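Local atomic coordinates of rhino (Drosophila melanogaster, PDB entry 5XYV), a protein that binds Deadlock through its chromoshadow domain and probably takes part in specifying germline piRNA clusters. Residues G7-L18 with M29-D40. Residues are numbered along the deposited sequence; the frame is centred on the assembly and turned at random.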
loop_
_atom_site.group_PDB
_atom_site.type_symbol
_atom_site.label_atom_id
_atom_site.label_comp_id
_atom_site.label_asym_id
_atom_site.label_seq_id
_atom_site.Cartn_x
_atom_site.Cartn_y
_atom_site.Cartn_z
ATOM N N GLY B 7 8.456 -15.861 12.355
ATOM C CA GLY B 7 8.503 -15.331 11.003
ATOM C C GLY B 7 8.530 -16.444 9.980
ATOM O O GLY B 7 7.987 -17.531 10.223
ATOM N N VAL B 8 9.177 -16.187 8.843
ATOM C CA VAL B 8 9.182 -17.149 7.743
ATOM C C VAL B 8 9.892 -18.414 8.189
ATOM O O VAL B 8 9.630 -19.492 7.662
ATOM C CB VAL B 8 9.854 -16.580 6.452
ATOM C CG1 VAL B 8 9.047 -15.421 5.895
ATOM C CG2 VAL B 8 11.279 -16.127 6.722
ATOM N N ASN B 9 10.767 -18.275 9.183
ATOM C CA ASN B 9 11.549 -19.393 9.691
ATOM C C ASN B 9 10.719 -20.496 10.352
ATOM O O ASN B 9 11.216 -21.602 10.551
ATOM C CB ASN B 9 12.605 -18.881 10.664
ATOM C CG ASN B 9 13.887 -18.508 9.966
ATOM O OD1 ASN B 9 14.429 -19.293 9.190
ATOM N ND2 ASN B 9 14.375 -17.301 10.222
ATOM N N ARG B 10 9.461 -20.206 10.683
ATOM C CA ARG B 10 8.547 -21.241 11.151
ATOM C C ARG B 10 8.299 -22.245 10.045
ATOM O O ARG B 10 7.864 -23.369 10.295
ATOM C CB ARG B 10 7.219 -20.648 11.611
ATOM C CG ARG B 10 7.337 -19.737 12.799
ATOM C CD ARG B 10 5.970 -19.246 13.237
ATOM N NE ARG B 10 5.812 -19.460 14.673
ATOM C CZ ARG B 10 5.934 -18.508 15.589
ATOM N NH1 ARG B 10 6.177 -17.264 15.221
ATOM N NH2 ARG B 10 5.777 -18.792 16.866
ATOM N N GLY B 11 8.571 -21.817 8.817
ATOM C CA GLY B 11 8.311 -22.625 7.653
ATOM C C GLY B 11 6.828 -22.884 7.467
ATOM O O GLY B 11 6.464 -23.872 6.836
ATOM N N LEU B 12 5.970 -22.022 8.012
ATOM C CA LEU B 12 4.526 -22.170 7.788
ATOM C C LEU B 12 4.004 -21.254 6.690
ATOM O O LEU B 12 4.690 -20.324 6.257
ATOM C CB LEU B 12 3.737 -21.911 9.070
ATOM C CG LEU B 12 4.215 -22.608 10.338
ATOM C CD1 LEU B 12 3.514 -22.024 11.559
ATOM C CD2 LEU B 12 3.953 -24.102 10.228
ATOM N N ASP B 13 2.784 -21.521 6.246
ATOM C CA ASP B 13 2.141 -20.701 5.233
ATOM C C ASP B 13 1.417 -19.505 5.843
ATOM O O ASP B 13 0.761 -19.619 6.887
ATOM C CB ASP B 13 1.165 -21.544 4.418
ATOM C CG ASP B 13 1.867 -22.439 3.419
ATOM O OD1 ASP B 13 3.004 -22.107 3.004
ATOM O OD2 ASP B 13 1.282 -23.478 3.051
ATOM N N LEU B 14 1.544 -18.355 5.183
ATOM C CA LEU B 14 0.932 -17.113 5.651
ATOM C C LEU B 14 -0.581 -17.280 5.835
ATOM O O LEU B 14 -1.257 -17.822 4.957
ATOM C CB LEU B 14 1.226 -15.972 4.672
ATOM C CG LEU B 14 0.828 -14.549 5.070
ATOM C CD1 LEU B 14 1.595 -14.089 6.283
ATOM C CD2 LEU B 14 1.062 -13.593 3.917
ATOM N N ASP B 15 -1.103 -16.842 6.980
ATOM C CA ASP B 15 -2.534 -16.939 7.219
ATOM C C ASP B 15 -3.155 -15.589 6.888
ATOM O O ASP B 15 -3.608 -15.367 5.754
ATOM C CB ASP B 15 -2.836 -17.343 8.664
ATOM C CG ASP B 15 -4.244 -17.896 8.839
ATOM O OD1 ASP B 15 -4.811 -18.401 7.845
ATOM O OD2 ASP B 15 -4.770 -17.820 9.970
ATOM N N LYS B 16 -3.165 -14.692 7.875
ATOM C CA LYS B 16 -3.684 -13.326 7.717
ATOM C C LYS B 16 -2.568 -12.267 7.923
ATOM O O LYS B 16 -1.603 -12.501 8.662
ATOM C CB LYS B 16 -4.855 -13.075 8.703
ATOM C CG LYS B 16 -6.007 -14.100 8.682
ATOM C CD LYS B 16 -6.224 -14.707 7.307
ATOM C CE LYS B 16 -7.013 -16.058 7.296
ATOM N NZ LYS B 16 -8.534 -15.920 7.382
ATOM N N ILE B 17 -2.711 -11.109 7.269
ATOM C CA ILE B 17 -1.952 -9.903 7.619
ATOM C C ILE B 17 -2.857 -9.022 8.443
ATOM O O ILE B 17 -3.851 -8.516 7.918
ATOM C CB ILE B 17 -1.480 -9.105 6.388
ATOM C CG1 ILE B 17 -0.673 -9.996 5.440
ATOM C CG2 ILE B 17 -0.716 -7.840 6.815
ATOM C CD1 ILE B 17 0.058 -9.233 4.333
ATOM N N LEU B 18 -2.534 -8.844 9.723
ATOM C CA LEU B 18 -3.411 -8.116 10.639
ATOM C C LEU B 18 -3.208 -6.615 10.633
ATOM O O LEU B 18 -4.137 -5.859 10.903
ATOM C CB LEU B 18 -3.226 -8.612 12.072
ATOM C CG LEU B 18 -3.291 -10.116 12.267
ATOM C CD1 LEU B 18 -3.067 -10.507 13.729
ATOM C CD2 LEU B 18 -4.626 -10.646 11.726
ATOM N N MET B 29 5.201 -6.013 8.824
ATOM C CA MET B 29 3.864 -6.548 8.790
ATOM C C MET B 29 3.680 -7.470 9.971
ATOM O O MET B 29 4.596 -8.215 10.327
ATOM C CB MET B 29 3.618 -7.295 7.476
ATOM C CG MET B 29 4.365 -6.725 6.289
ATOM S SD MET B 29 3.531 -5.274 5.625
ATOM C CE MET B 29 1.984 -6.023 5.090
ATOM N N PHE B 30 2.499 -7.412 10.571
ATOM C CA PHE B 30 2.150 -8.264 11.692
ATOM C C PHE B 30 1.207 -9.331 11.190
ATOM O O PHE B 30 0.111 -9.039 10.695
ATOM C CB PHE B 30 1.581 -7.415 12.825
ATOM C CG PHE B 30 2.544 -6.346 13.258
ATOM C CD1 PHE B 30 2.424 -5.041 12.801
ATOM C CD2 PHE B 30 3.641 -6.674 14.040
ATOM C CE1 PHE B 30 3.353 -4.083 13.166
ATOM C CE2 PHE B 30 4.555 -5.715 14.404
ATOM C CZ PHE B 30 4.410 -4.424 13.968
ATOM N N VAL B 31 1.662 -10.576 11.277
ATOM C CA VAL B 31 1.026 -11.654 10.536
ATOM C C VAL B 31 0.778 -12.877 11.387
ATOM O O VAL B 31 1.393 -13.072 12.436
ATOM C CB VAL B 31 1.876 -12.116 9.292
ATOM C CG1 VAL B 31 2.088 -10.975 8.304
ATOM C CG2 VAL B 31 3.209 -12.784 9.741
ATOM N N THR B 32 -0.135 -13.704 10.899
ATOM C CA THR B 32 -0.378 -15.010 11.494
ATOM C C THR B 32 -0.080 -16.093 10.456
ATOM O O THR B 32 -0.118 -15.843 9.243
ATOM C CB THR B 32 -1.807 -15.119 12.029
ATOM O OG1 THR B 32 -2.725 -14.959 10.945
ATOM C CG2 THR B 32 -2.056 -14.023 13.042
ATOM N N TRP B 33 0.242 -17.287 10.926
ATOM C CA TRP B 33 0.540 -18.384 10.018
ATOM C C TRP B 33 -0.526 -19.450 10.170
ATOM O O TRP B 33 -1.128 -19.564 11.236
ATOM C CB TRP B 33 1.927 -18.963 10.304
ATOM C CG TRP B 33 2.968 -17.919 10.407
ATOM C CD1 TRP B 33 3.439 -17.337 11.543
ATOM C CD2 TRP B 33 3.681 -17.320 9.321
ATOM N NE1 TRP B 33 4.401 -16.405 11.230
ATOM C CE2 TRP B 33 4.570 -16.379 9.869
ATOM C CE3 TRP B 33 3.648 -17.487 7.931
ATOM C CZ2 TRP B 33 5.427 -15.602 9.074
ATOM C CZ3 TRP B 33 4.484 -16.721 7.149
ATOM C CH2 TRP B 33 5.368 -15.793 7.719
ATOM N N LYS B 34 -0.725 -20.247 9.124
ATOM C CA LYS B 34 -1.690 -21.333 9.192
ATOM C C LYS B 34 -1.240 -22.423 10.148
ATOM O O LYS B 34 -0.101 -22.909 10.064
ATOM C CB LYS B 34 -1.934 -21.923 7.808
ATOM C CG LYS B 34 -2.684 -20.979 6.871
ATOM C CD LYS B 34 -2.839 -21.561 5.477
ATOM C CE LYS B 34 -3.555 -20.582 4.568
ATOM N NZ LYS B 34 -3.644 -21.090 3.169
ATOM N N GLY B 35 -2.134 -22.794 11.064
ATOM C CA GLY B 35 -1.859 -23.879 11.987
ATOM C C GLY B 35 -1.196 -23.394 13.257
ATOM O O GLY B 35 -0.985 -24.164 14.202
ATOM N N CYS B 36 -0.872 -22.104 13.280
ATOM C CA CYS B 36 -0.208 -21.490 14.418
ATOM C C CYS B 36 -0.988 -20.309 14.963
ATOM O O CYS B 36 -1.608 -19.570 14.210
ATOM C CB CYS B 36 1.204 -21.045 14.029
ATOM S SG CYS B 36 2.110 -20.176 15.335
ATOM N N SER B 37 -0.911 -20.120 16.275
ATOM C CA SER B 37 -1.666 -19.084 16.959
ATOM C C SER B 37 -0.901 -17.774 17.178
ATOM O O SER B 37 -1.503 -16.750 17.489
ATOM C CB SER B 37 -2.140 -19.626 18.306
ATOM O OG SER B 37 -2.821 -18.624 19.028
ATOM N N SER B 38 0.422 -17.810 17.016
ATOM C CA SER B 38 1.265 -16.650 17.330
ATOM C C SER B 38 1.132 -15.528 16.302
ATOM O O SER B 38 0.725 -15.777 15.158
ATOM C CB SER B 38 2.737 -17.073 17.437
ATOM O OG SER B 38 2.911 -18.096 18.389
ATOM N N ILE B 39 1.477 -14.307 16.723
ATOM C CA ILE B 39 1.485 -13.131 15.851
ATOM C C ILE B 39 2.924 -12.651 15.679
ATOM O O ILE B 39 3.596 -12.352 16.662
ATOM C CB ILE B 39 0.615 -11.969 16.418
ATOM C CG1 ILE B 39 -0.796 -12.457 16.752
ATOM C CG2 ILE B 39 0.567 -10.765 15.445
ATOM C CD1 ILE B 39 -1.720 -11.350 17.226
ATOM N N ASP B 40 3.397 -12.569 14.437
ATOM C CA ASP B 40 4.799 -12.224 14.203
ATOM C C ASP B 40 4.975 -10.901 13.466
ATOM O O ASP B 40 4.178 -10.559 12.587
ATOM C CB ASP B 40 5.489 -13.326 13.403
ATOM C CG ASP B 40 5.587 -14.618 14.158
ATOM O OD1 ASP B 40 5.781 -15.662 13.512
ATOM O OD2 ASP B 40 5.478 -14.591 15.395
#
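M29 curls its flexible chain so that CE lies 3.7 Å from CG2 of I17, and helix 52-61 covers both side chains. F30 takes the N-H of L18 on its carbonyl O, while its ring leads away from residues 7-18, meeting the rings of H19 and of W44 of the Deadlock chain. V31, beta-branched as suits a strand, presents CB to CD1 of L14 at 3.6 Å, the two side chains crossing at about a right angle. T32 faces both D15 and K16: its O accepts from D15 N, and OG1, held between backbone N and carbonyl carbon (chi1 61°), accepts from K16 N at 3.1 Å, filling the bulge with a polar bond. W33 is large enough to join strand and N-terminal arm; toward the rim of one indole face lies G7 O, 3.2 Å above the plane, toward that of the opposite face V31 CG2, and NE1 gives a bond to D40 OD1 near the ring plane. Replacing W33 by an alanine is likely to open a gap between G7 and L14 and deprive D40 of a donor. K34 N bonds straight to D13 O, and C36 CB packs on L12 CD1 at 3.5 Å. D40 OD1 receives G7 N (2.9 Å) and W33 NE1 from opposite faces of its carboxylate; R10 NH1 adds a salt bridge, modelled too short for its detail to be trusted. This is an antiparallel hairpin with a classic beta bulge, within the three-stranded sheet of a chromoshadow domain.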